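Local coordinates for protein putative aldehyde dehydrogenase (Burkholderia cenocepacia, PDB 4YWE) that probably oxidises aldehydes with NAD or NADP as electron acceptor, as a member of the aldehyde dehydrogenase family, at residues 114-117 and 118-122; 162-165 and 166-170; 337-340 and 341-345; 425-428 and 429-433. One frame throughout, in Å; residues are numbered along the deposited sequence.

Interaction 1. Residues 114-117 and 118-122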
loop_
_atom_site.group_PDB
_atom_site.type_symbol
_atom_site.label_atom_id
_atom_site.label_comp_id
_atom_site.label_asym_id
_atom_site.label_seq_id
_atom_site.Cartn_x
_atom_site.Cartn_y
_atom_site.Cartn_z
ATOM N N LEU A 114 5.351 -25.747 7.076
ATOM C CA LEU A 114 4.163 -25.995 6.267
ATOM C C LEU A 114 2.914 -25.448 6.951
ATOM O O LEU A 114 2.067 -24.825 6.313
ATOM C CB LEU A 114 4.000 -27.494 6.001
ATOM C CG LEU A 114 2.722 -27.912 5.273
ATOM C CD1 LEU A 114 2.647 -27.252 3.909
ATOM C CD2 LEU A 114 2.651 -29.423 5.141
ATOM N N ALA A 115 2.814 -25.685 8.255
ATOM C CA ALA A 115 1.690 -25.189 9.038
ATOM C C ALA A 115 1.727 -23.667 9.139
ATOM O O ALA A 115 0.685 -23.012 9.186
ATOM C CB ALA A 115 1.695 -25.812 10.425
ATOM N N ARG A 116 2.933 -23.108 9.168
ATOM C CA ARG A 116 3.105 -21.666 9.282
ATOM C C ARG A 116 2.689 -20.974 7.986
ATOM O O ARG A 116 2.085 -19.901 8.015
ATOM C CB ARG A 116 4.556 -21.325 9.640
ATOM C CG ARG A 116 4.859 -19.833 9.707
ATOM C CD ARG A 116 3.873 -19.086 10.600
ATOM N NE ARG A 116 4.116 -17.646 10.584
ATOM C CZ ARG A 116 3.202 -16.726 10.879
ATOM N NH1 ARG A 116 1.970 -17.090 11.208
ATOM N NH2 ARG A 116 3.519 -15.439 10.837
ATOM N N TYR A 117 3.007 -21.596 6.854
ATOM C CA TYR A 117 2.577 -21.081 5.557
ATOM C C TYR A 117 1.060 -20.949 5.489
ATOM O O TYR A 117 0.532 -19.905 5.100
ATOM C CB TYR A 117 3.067 -21.983 4.422
ATOM C CG TYR A 117 4.477 -21.689 3.967
ATOM C CD1 TYR A 117 4.823 -20.432 3.489
ATOM C CD2 TYR A 117 5.457 -22.672 3.995
ATOM C CE1 TYR A 117 6.109 -20.157 3.069
ATOM C CE2 TYR A 117 6.746 -22.408 3.571
ATOM C CZ TYR A 117 7.065 -21.150 3.110
ATOM O OH TYR A 117 8.346 -20.881 2.689
ATOM N N PHE A 118 0.363 -22.015 5.875
ATOM C CA PHE A 118 -1.093 -22.033 5.825
ATOM C C PHE A 118 -1.693 -21.060 6.835
ATOM O O PHE A 118 -2.697 -20.410 6.554
ATOM C CB PHE A 118 -1.616 -23.451 6.068
ATOM C CG PHE A 118 -1.341 -24.397 4.932
ATOM C CD1 PHE A 118 -1.382 -23.953 3.621
ATOM C CD2 PHE A 118 -1.033 -25.725 5.175
ATOM C CE1 PHE A 118 -1.128 -24.817 2.571
ATOM C CE2 PHE A 118 -0.779 -26.594 4.128
ATOM C CZ PHE A 118 -0.824 -26.139 2.825
ATOM N N GLU A 119 -1.067 -20.953 8.003
ATOM C CA GLU A 119 -1.515 -20.018 9.032
ATOM C C GLU A 119 -1.387 -18.571 8.562
ATOM O O GLU A 119 -2.306 -17.766 8.732
ATOM C CB GLU A 119 -0.716 -20.213 10.321
ATOM C CG GLU A 119 -1.112 -19.266 11.441
ATOM C CD GLU A 119 -0.197 -19.370 12.646
ATOM O OE1 GLU A 119 1.038 -19.410 12.457
ATOM O OE2 GLU A 119 -0.713 -19.413 13.782
ATOM N N PHE A 120 -0.240 -18.252 7.973
ATOM C CA PHE A 120 0.045 -16.900 7.509
ATOM C C PHE A 120 -0.918 -16.482 6.405
ATOM O O PHE A 120 -1.523 -15.413 6.469
ATOM C CB PHE A 120 1.492 -16.800 7.016
ATOM C CG PHE A 120 1.872 -15.437 6.504
ATOM C CD1 PHE A 120 2.232 -14.426 7.382
ATOM C CD2 PHE A 120 1.883 -15.170 5.145
ATOM C CE1 PHE A 120 2.587 -13.174 6.914
ATOM C CE2 PHE A 120 2.236 -13.921 4.670
ATOM C CZ PHE A 120 2.588 -12.922 5.554
ATOM N N TYR A 121 -1.067 -17.337 5.399
ATOM C CA TYR A 121 -1.890 -17.008 4.241
ATOM C C TYR A 121 -3.379 -17.030 4.573
ATOM O O TYR A 121 -4.180 -16.390 3.893
ATOM C CB TYR A 121 -1.579 -17.962 3.086
ATOM C CG TYR A 121 -0.294 -17.607 2.372
ATOM C CD1 TYR A 121 -0.035 -16.297 1.992
ATOM C CD2 TYR A 121 0.669 -18.570 2.104
ATOM C CE1 TYR A 121 1.136 -15.957 1.345
ATOM C CE2 TYR A 121 1.849 -18.239 1.458
ATOM C CZ TYR A 121 2.075 -16.931 1.082
ATOM O OH TYR A 121 3.243 -16.590 0.442
ATOM N N ALA A 122 -3.742 -17.758 5.622
ATOM C CA ALA A 122 -5.123 -17.786 6.089
ATOM C C ALA A 122 -5.569 -16.392 6.504
ATOM O O ALA A 122 -6.707 -15.993 6.259
ATOM C CB ALA A 122 -5.276 -18.757 7.248
#

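Interaction 2. Residues 162-165 and 166-170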
loop_
_atom_site.group_PDB
_atom_site.type_symbol
_atom_site.label_atom_id
_atom_site.label_comp_id
_atom_site.label_asym_id
_atom_site.label_seq_id
_atom_site.Cartn_x
_atom_site.Cartn_y
_atom_site.Cartn_z
ATOM N N GLN A 162 7.500 -27.826 2.378
ATOM C CA GLN A 162 7.752 -26.392 2.493
ATOM C C GLN A 162 7.400 -25.643 1.213
ATOM O O GLN A 162 6.765 -24.590 1.253
ATOM C CB GLN A 162 9.213 -26.129 2.859
ATOM C CG GLN A 162 9.565 -26.444 4.300
ATOM C CD GLN A 162 10.416 -25.358 4.928
ATOM O OE1 GLN A 162 10.153 -24.169 4.747
ATOM N NE2 GLN A 162 11.446 -25.760 5.662
ATOM N N ILE A 163 7.813 -26.197 0.079
ATOM C CA ILE A 163 7.584 -25.559 -1.209
ATOM C C ILE A 163 6.118 -25.704 -1.620
ATOM O O ILE A 163 5.549 -24.804 -2.238
ATOM C CB ILE A 163 8.544 -26.129 -2.264
ATOM C CG1 ILE A 163 9.985 -25.830 -1.844
ATOM C CG2 ILE A 163 8.261 -25.537 -3.637
ATOM C CD1 ILE A 163 11.027 -26.589 -2.613
ATOM N N PHE A 164 5.508 -26.829 -1.261
ATOM C CA PHE A 164 4.070 -27.007 -1.443
ATOM C C PHE A 164 3.325 -25.925 -0.672
ATOM O O PHE A 164 2.389 -25.316 -1.180
ATOM C CB PHE A 164 3.627 -28.396 -0.976
ATOM C CG PHE A 164 2.160 -28.673 -1.169
ATOM C CD1 PHE A 164 1.243 -28.367 -0.177
ATOM C CD2 PHE A 164 1.703 -29.261 -2.337
ATOM C CE1 PHE A 164 -0.105 -28.628 -0.353
ATOM C CE2 PHE A 164 0.357 -29.525 -2.518
ATOM C CZ PHE A 164 -0.548 -29.208 -1.524
ATOM N N GLY A 165 3.765 -25.685 0.560
ATOM C CA GLY A 165 3.132 -24.708 1.425
ATOM C C GLY A 165 3.194 -23.280 0.925
ATOM O O GLY A 165 2.217 -22.540 1.026
ATOM N N ARG A 166 4.341 -22.883 0.382
ATOM C CA ARG A 166 4.504 -21.517 -0.098
ATOM C C ARG A 166 3.781 -21.315 -1.428
ATOM O O ARG A 166 3.246 -20.240 -1.692
ATOM C CB ARG A 166 5.991 -21.157 -0.236
ATOM C CG ARG A 166 6.698 -21.767 -1.436
ATOM C CD ARG A 166 8.144 -21.295 -1.535
ATOM N NE ARG A 166 8.793 -21.811 -2.736
ATOM C CZ ARG A 166 10.108 -21.856 -2.914
ATOM N NH1 ARG A 166 10.924 -21.419 -1.966
ATOM N NH2 ARG A 166 10.608 -22.343 -4.042
ATOM N N SER A 167 3.750 -22.358 -2.253
ATOM C CA SER A 167 3.188 -22.252 -3.596
ATOM C C SER A 167 1.676 -22.444 -3.587
ATOM O O SER A 167 0.929 -21.565 -4.016
ATOM C CB SER A 167 3.839 -23.274 -4.529
ATOM O OG SER A 167 3.455 -23.051 -5.875
ATOM N N VAL A 168 1.234 -23.597 -3.096
ATOM C CA VAL A 168 -0.186 -23.927 -3.073
ATOM C C VAL A 168 -0.915 -23.081 -2.031
ATOM O O VAL A 168 -2.054 -22.668 -2.241
ATOM C CB VAL A 168 -0.393 -25.432 -2.813
ATOM C CG1 VAL A 168 -1.875 -25.779 -2.791
ATOM C CG2 VAL A 168 0.329 -26.250 -3.871
ATOM N N GLY A 169 -0.248 -22.815 -0.912
ATOM C CA GLY A 169 -0.830 -22.005 0.143
ATOM C C GLY A 169 -1.177 -20.597 -0.300
ATOM O O GLY A 169 -2.226 -20.062 0.061
ATOM N N ALA A 170 -0.294 -19.994 -1.090
ATOM C CA ALA A 170 -0.525 -18.651 -1.609
ATOM C C ALA A 170 -1.561 -18.673 -2.729
ATOM O O ALA A 170 -2.403 -17.780 -2.823
ATOM C CB ALA A 170 0.779 -18.040 -2.102
#

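Interaction 3. Residues 337-340 and 341-345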
loop_
_atom_site.group_PDB
_atom_site.type_symbol
_atom_site.label_atom_id
_atom_site.label_comp_id
_atom_site.label_asym_id
_atom_site.label_seq_id
_atom_site.Cartn_x
_atom_site.Cartn_y
_atom_site.Cartn_z
ATOM N N GLN A 337 24.242 -38.174 -6.078
ATOM C CA GLN A 337 25.453 -38.544 -5.354
ATOM C C GLN A 337 26.660 -38.548 -6.286
ATOM O O GLN A 337 27.746 -38.102 -5.915
ATOM C CB GLN A 337 25.294 -39.917 -4.697
ATOM C CG GLN A 337 26.459 -40.309 -3.801
ATOM C CD GLN A 337 26.349 -41.732 -3.284
ATOM O OE1 GLN A 337 25.778 -42.600 -3.943
ATOM N NE2 GLN A 337 26.898 -41.976 -2.100
ATOM N N GLN A 338 26.460 -39.058 -7.497
ATOM C CA GLN A 338 27.515 -39.109 -8.503
ATOM C C GLN A 338 27.882 -37.702 -8.968
ATOM O O GLN A 338 29.043 -37.418 -9.262
ATOM C CB GLN A 338 27.082 -39.967 -9.694
ATOM C CG GLN A 338 28.141 -40.125 -10.774
ATOM C CD GLN A 338 29.344 -40.917 -10.302
ATOM O OE1 GLN A 338 30.483 -40.467 -10.422
ATOM N NE2 GLN A 338 29.098 -42.107 -9.766
ATOM N N ARG A 339 26.885 -36.827 -9.030
ATOM C CA ARG A 339 27.100 -35.447 -9.450
ATOM C C ARG A 339 28.003 -34.708 -8.466
ATOM O O ARG A 339 28.875 -33.939 -8.869
ATOM C CB ARG A 339 25.765 -34.715 -9.595
ATOM C CG ARG A 339 25.901 -33.239 -9.925
ATOM C CD ARG A 339 24.546 -32.581 -10.110
ATOM N NE ARG A 339 24.673 -31.151 -10.378
ATOM C CZ ARG A 339 24.895 -30.634 -11.582
ATOM N NH1 ARG A 339 25.014 -31.431 -12.636
ATOM N NH2 ARG A 339 24.998 -29.321 -11.734
ATOM N N VAL A 340 27.790 -34.948 -7.176
ATOM C CA VAL A 340 28.618 -34.349 -6.137
ATOM C C VAL A 340 30.033 -34.916 -6.216
ATOM O O VAL A 340 31.014 -34.188 -6.052
ATOM C CB VAL A 340 28.009 -34.575 -4.737
ATOM C CG1 VAL A 340 28.934 -34.031 -3.656
ATOM C CG2 VAL A 340 26.637 -33.926 -4.645
ATOM N N TRP A 341 30.131 -36.216 -6.477
ATOM C CA TRP A 341 31.422 -36.879 -6.629
ATOM C C TRP A 341 32.242 -36.259 -7.756
ATOM O O TRP A 341 33.458 -36.111 -7.641
ATOM C CB TRP A 341 31.232 -38.375 -6.894
ATOM C CG TRP A 341 30.851 -39.167 -5.683
ATOM C CD1 TRP A 341 30.917 -38.762 -4.382
ATOM C CD2 TRP A 341 30.344 -40.507 -5.661
ATOM N NE1 TRP A 341 30.482 -39.767 -3.551
ATOM C CE2 TRP A 341 30.124 -40.848 -4.312
ATOM C CE3 TRP A 341 30.053 -41.451 -6.652
ATOM C CZ2 TRP A 341 29.630 -42.093 -3.927
ATOM C CZ3 TRP A 341 29.560 -42.685 -6.268
ATOM C CH2 TRP A 341 29.354 -42.995 -4.918
ATOM N N ASP A 342 31.569 -35.904 -8.846
ATOM C CA ASP A 342 32.242 -35.335 -10.008
ATOM C C ASP A 342 32.799 -33.948 -9.703
ATOM O O ASP A 342 33.877 -33.588 -10.175
ATOM C CB ASP A 342 31.291 -35.274 -11.204
ATOM C CG ASP A 342 30.869 -36.651 -11.680
ATOM O OD1 ASP A 342 31.510 -37.643 -11.273
ATOM O OD2 ASP A 342 29.903 -36.742 -12.464
ATOM N N PHE A 343 32.059 -33.173 -8.916
ATOM C CA PHE A 343 32.532 -31.866 -8.474
ATOM C C PHE A 343 33.787 -32.001 -7.618
ATOM O O PHE A 343 34.785 -31.318 -7.848
ATOM C CB PHE A 343 31.447 -31.132 -7.682
ATOM C CG PHE A 343 30.515 -30.324 -8.533
ATOM C CD1 PHE A 343 30.868 -29.053 -8.952
ATOM C CD2 PHE A 343 29.278 -30.827 -8.902
ATOM C CE1 PHE A 343 30.009 -28.300 -9.732
ATOM C CE2 PHE A 343 28.415 -30.078 -9.682
ATOM C CZ PHE A 343 28.780 -28.813 -10.095
ATOM N N LEU A 344 33.727 -32.893 -6.632
ATOM C CA LEU A 344 34.828 -33.083 -5.694
ATOM C C LEU A 344 36.065 -33.669 -6.369
ATOM O O LEU A 344 37.192 -33.308 -6.029
ATOM C CB LEU A 344 34.388 -33.982 -4.536
ATOM C CG LEU A 344 33.260 -33.430 -3.660
ATOM C CD1 LEU A 344 32.894 -34.413 -2.559
ATOM C CD2 LEU A 344 33.650 -32.082 -3.072
ATOM N N SER A 345 35.854 -34.569 -7.326
ATOM C CA SER A 345 36.964 -35.200 -8.033
ATOM C C SER A 345 37.653 -34.214 -8.972
ATOM O O SER A 345 38.877 -34.218 -9.096
ATOM C CB SER A 345 36.480 -36.423 -8.819
ATOM O OG SER A 345 35.568 -36.051 -9.837
#

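Interaction 4. Residues 425-428 and 429-433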
loop_
_atom_site.group_PDB
_atom_site.type_symbol
_atom_site.label_atom_id
_atom_site.label_comp_id
_atom_site.label_asym_id
_atom_site.label_seq_id
_atom_site.Cartn_x
_atom_site.Cartn_y
_atom_site.Cartn_z
ATOM N N ASP A 425 30.059 -3.407 11.291
ATOM C CA ASP A 425 29.900 -2.058 10.758
ATOM C C ASP A 425 28.527 -1.872 10.121
ATOM O O ASP A 425 28.215 -2.492 9.105
ATOM C CB ASP A 425 30.995 -1.751 9.737
ATOM C CG ASP A 425 31.055 -0.282 9.373
ATOM O OD1 ASP A 425 30.243 0.159 8.531
ATOM O OD2 ASP A 425 31.912 0.435 9.929
ATOM N N GLY A 426 27.714 -1.007 10.720
ATOM C CA GLY A 426 26.364 -0.764 10.243
ATOM C C GLY A 426 26.273 -0.159 8.859
ATOM O O GLY A 426 25.444 -0.572 8.045
ATOM N N ALA A 427 27.121 0.830 8.592
ATOM C CA ALA A 427 27.146 1.482 7.291
ATOM C C ALA A 427 27.493 0.467 6.211
ATOM O O ALA A 427 26.869 0.437 5.152
ATOM C CB ALA A 427 28.139 2.633 7.284
ATOM N N ARG A 428 28.482 -0.370 6.502
ATOM C CA ARG A 428 28.923 -1.410 5.581
ATOM C C ARG A 428 27.808 -2.409 5.281
ATOM O O ARG A 428 27.656 -2.854 4.143
ATOM C CB ARG A 428 30.143 -2.136 6.153
ATOM C CG ARG A 428 30.598 -3.338 5.344
ATOM C CD ARG A 428 31.743 -4.046 6.040
ATOM N NE ARG A 428 32.970 -3.259 6.001
ATOM C CZ ARG A 428 33.990 -3.426 6.835
ATOM N NH1 ARG A 428 33.926 -4.346 7.786
ATOM N NH2 ARG A 428 35.071 -2.665 6.722
ATOM N N GLN A 429 27.031 -2.751 6.305
ATOM C CA GLN A 429 25.921 -3.690 6.156
ATOM C C GLN A 429 24.933 -3.242 5.083
ATOM O O GLN A 429 24.642 -3.984 4.144
ATOM C CB GLN A 429 25.186 -3.864 7.488
ATOM C CG GLN A 429 25.985 -4.586 8.557
ATOM C CD GLN A 429 25.406 -4.395 9.946
ATOM O OE1 GLN A 429 24.340 -3.799 10.111
ATOM N NE2 GLN A 429 26.107 -4.900 10.954
ATOM N N MET A 430 24.422 -2.024 5.228
ATOM C CA MET A 430 23.420 -1.501 4.309
ATOM C C MET A 430 24.013 -1.190 2.940
ATOM O O MET A 430 23.355 -1.376 1.915
ATOM C CB MET A 430 22.766 -0.248 4.893
ATOM C CG MET A 430 22.031 -0.498 6.198
ATOM S SD MET A 430 20.891 -1.889 6.075
ATOM C CE MET A 430 19.778 -1.306 4.796
ATOM N N ARG A 431 25.255 -0.716 2.930
ATOM C CA ARG A 431 25.941 -0.372 1.691
ATOM C C ARG A 431 26.105 -1.600 0.798
ATOM O O ARG A 431 25.896 -1.534 -0.412
ATOM C CB ARG A 431 27.302 0.257 1.998
ATOM C CG ARG A 431 28.019 0.841 0.795
ATOM C CD ARG A 431 29.177 1.739 1.218
ATOM N NE ARG A 431 30.148 1.042 2.059
ATOM C CZ ARG A 431 30.373 1.326 3.338
ATOM N NH1 ARG A 431 29.699 2.302 3.933
ATOM N NH2 ARG A 431 31.278 0.638 4.024
ATOM N N LEU A 432 26.480 -2.721 1.405
ATOM C CA LEU A 432 26.658 -3.968 0.670
ATOM C C LEU A 432 25.321 -4.542 0.222
ATOM O O LEU A 432 25.190 -5.022 -0.903
ATOM C CB LEU A 432 27.398 -4.996 1.523
ATOM C CG LEU A 432 28.869 -4.730 1.826
ATOM C CD1 LEU A 432 29.368 -5.767 2.801
ATOM C CD2 LEU A 432 29.696 -4.744 0.554
ATOM N N ALA A 433 24.336 -4.488 1.113
ATOM C CA ALA A 433 23.003 -5.019 0.839
ATOM C C ALA A 433 22.386 -4.386 -0.406
ATOM O O ALA A 433 21.634 -5.033 -1.134
ATOM C CB ALA A 433 22.097 -4.807 2.042
HETATM O O HOH W 1 32.514 1.354 6.914
#

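Interaction 1. Residues 114-117 and 118-122
Glu119 OE1 accepts from Arg116 NH1 at 2.8 Å in a salt bridge between residues three apart on one face of the α-helix 104-124. The bond is bent, with an N-H...O angle of 141°, and NH1 comes from above the carboxylate plane. Guanidinium and carboxylate stand almost perpendicular, their planes 88° apart. Arg116 reaches this position because its chain bends at chi2 (52°) and then runs straight, while Glu119 is extended beyond CG. The pair belongs to a wider ionic cluster at a subunit interface: Arg116 NH2 also bridges to Glu453 and to Asp126 of the second subunit, and Glu119 OE2 to Arg76 of that subunit. So many opposite charges would probably keep both groups ionised.

Phe120, one turn after Arg116, presents its ring edge to Arg116 NH2, with Phe120 CD1 3.8 Å from that nitrogen, and its CB lies over one guanidinium face; the ring also makes a cation-pi contact with Lys127 of the second subunit. Another flank, made of Leu114, Phe118, Tyr117 and Tyr121, is largely apolar and faces helices 71-87 and 160-174. Tyr117 packs more loosely against Tyr121, whose OH bonds to Gly469 O. Backbone i to i+4 bonds run throughout, Phe120 N to Arg116 O being 2.9 Å and the one from Phe118 N to Leu114 O weak. Closest among the apolar side-chain contacts is Leu114 CD1 against Phe118 CE2, at 3.5 Å.

Interaction 2. Residues 162-165 and 166-170
Phe164 has its CG opposite the backbone N (chi1 -178°) and its ring turned face-on to Val168, a turn later on the α-helix 160-174. This helix is the crossover of a beta-alpha-beta unit between strands 139-155 and 177-182. Val168 CG2 sits 3.7 Å from the ring centroid and only 19° off the ring normal, a clear CH-pi contact. Its closest ring atom is Phe164 CE2, 3.5 Å away. Leu207 and Val180, from strands 207-209 and 177-182, pack on both residues, so the pair joins helix to sheet.

Arg166 places CG between its backbone N and carbonyl carbon (chi1 75°), a crowded position, then extends straight to NE. That course sets the side chain alongside Ile163, pointing the same way, with Ile163 CG1 4.1 Å above the centre of one guanidinium face. Arg166 NE is buried without a hydrogen-bond partner and has only a long, weak ion pair with Glu467, whereas NH2 bonds to Thr233. The Arg166 side chain lies about 4 Å from that of Glu256, the predicted active-site residue.

Ser167 OG bonds to His153 and Ser231. The backbone bonds include Val168 N to Phe164 O at 2.8 Å, but Gly169 N to Gly165 O is strongly bent and weak; Gly169 CA also approaches Gly165 O, at 3.2 Å.

Interaction 3. Residues 337-340 and 341-345
Contacts with aromatic rings dominate this part of helix 334-349, where Gln337 and Trp341 meet one turn apart in the helix of the beta-alpha-beta unit between strands 318-319 and 354-360. Gln337 CG lies over the indole face, 4.0 Å from the centroid of the six-membered ring and 26° off its normal, a CH-pi contact. The extended Gln337 chain carries its amide on across the ring, the two planes 31° apart, with NE2 3.3 Å from Trp341 CZ2. Gln337 O sits over the same indole, offset toward the rim, 3.3 Å from Trp341 CG.

Arg339 and Phe343 meet the other way round: the ring turns its edge to the guanidinium, Phe343 CE2 standing 3.7 Å above one guanidinium face, offset toward the rim. The planes are 73° apart, so ring and cation are far from stacked flat. Arg384 makes a cation-pi contact with the same ring.

The apolar side-chain pair is Val340 CG1 and Leu344 CD1, 4.1 Å apart, on the side where both residues touch Val394.

Among the hydrogen bonds are the helical i to i+4 links, such as Leu344 N to Val340 O at 3.1 Å. Asp342 N has a sound bond to Gln338 O and a weak one to Arg339 O.

Gln337 therefore plays two parts: its aliphatic carbon and amide cover the indole, while NE2 is satisfied by Tyr370 O, a bond that would hold the amide in place across Trp341.

Interaction 4. Residues 425-428 and 429-433
This is an N-terminal helix cap together with the first turns it begins, in helix 426-435, the crossover of the beta-alpha-beta unit joining strands 418-422 and 440-443. Asp425 is the N-cap: its OD1 accepts from Arg428 N at 2.7 Å through the anti lone pair, with an angle of 157°. Asp425 O takes Gln429 N in the first i to i+4 bond, 3.1 Å long, and Gln429 CG packs against that same carbonyl oxygen.

Arg431 has two modelled conformers, so its contacts are tentative. In one of them the chain bends at chi3 (57°) and folds back over the preceding turn, with Arg428 CA 3.4 Å above one guanidinium face. There a water accepts from Arg431 NH2 at 3.2 Å and gives a weak bond to Asp425 OD1, a possible link to the cap, and NH1 may reach His486 O of the second subunit. Glu403 binds Arg428 NE and, in this conformer, Arg431 NH2, which would offset the like charges.

Arg428 CG and Leu432 CD1 lie side by side at 3.7 Å. Leu432 faces helix 403-410, while Met430 and Gln429 meet Ile443 of strand 440-443.

In the fold
All four contacts are one-turn relations within single helices, but their settings differ. Interactions 1 and 2 are buried, their centres 9 Å apart, and they touch: Tyr117 CE1 packs on Arg166 CB at 3.5 Å, so helices 104-124 and 160-174 are pressed together. Interactions 3 and 4 are only partly buried and lie about 36 Å from each other, centre to centre. Interactions 2, 3 and 4 each occupy the helix of a beta-alpha-beta unit. Chemistry follows place: 162-170 and 337-345 meet no other chain, the first relying on ring-face and aliphatic packing, the second laying a glutamine over an indole and a phenylalanine edge over a guanidinium; 114-122 sends charged groups to the second subunit, while 425-433 meets three other subunits.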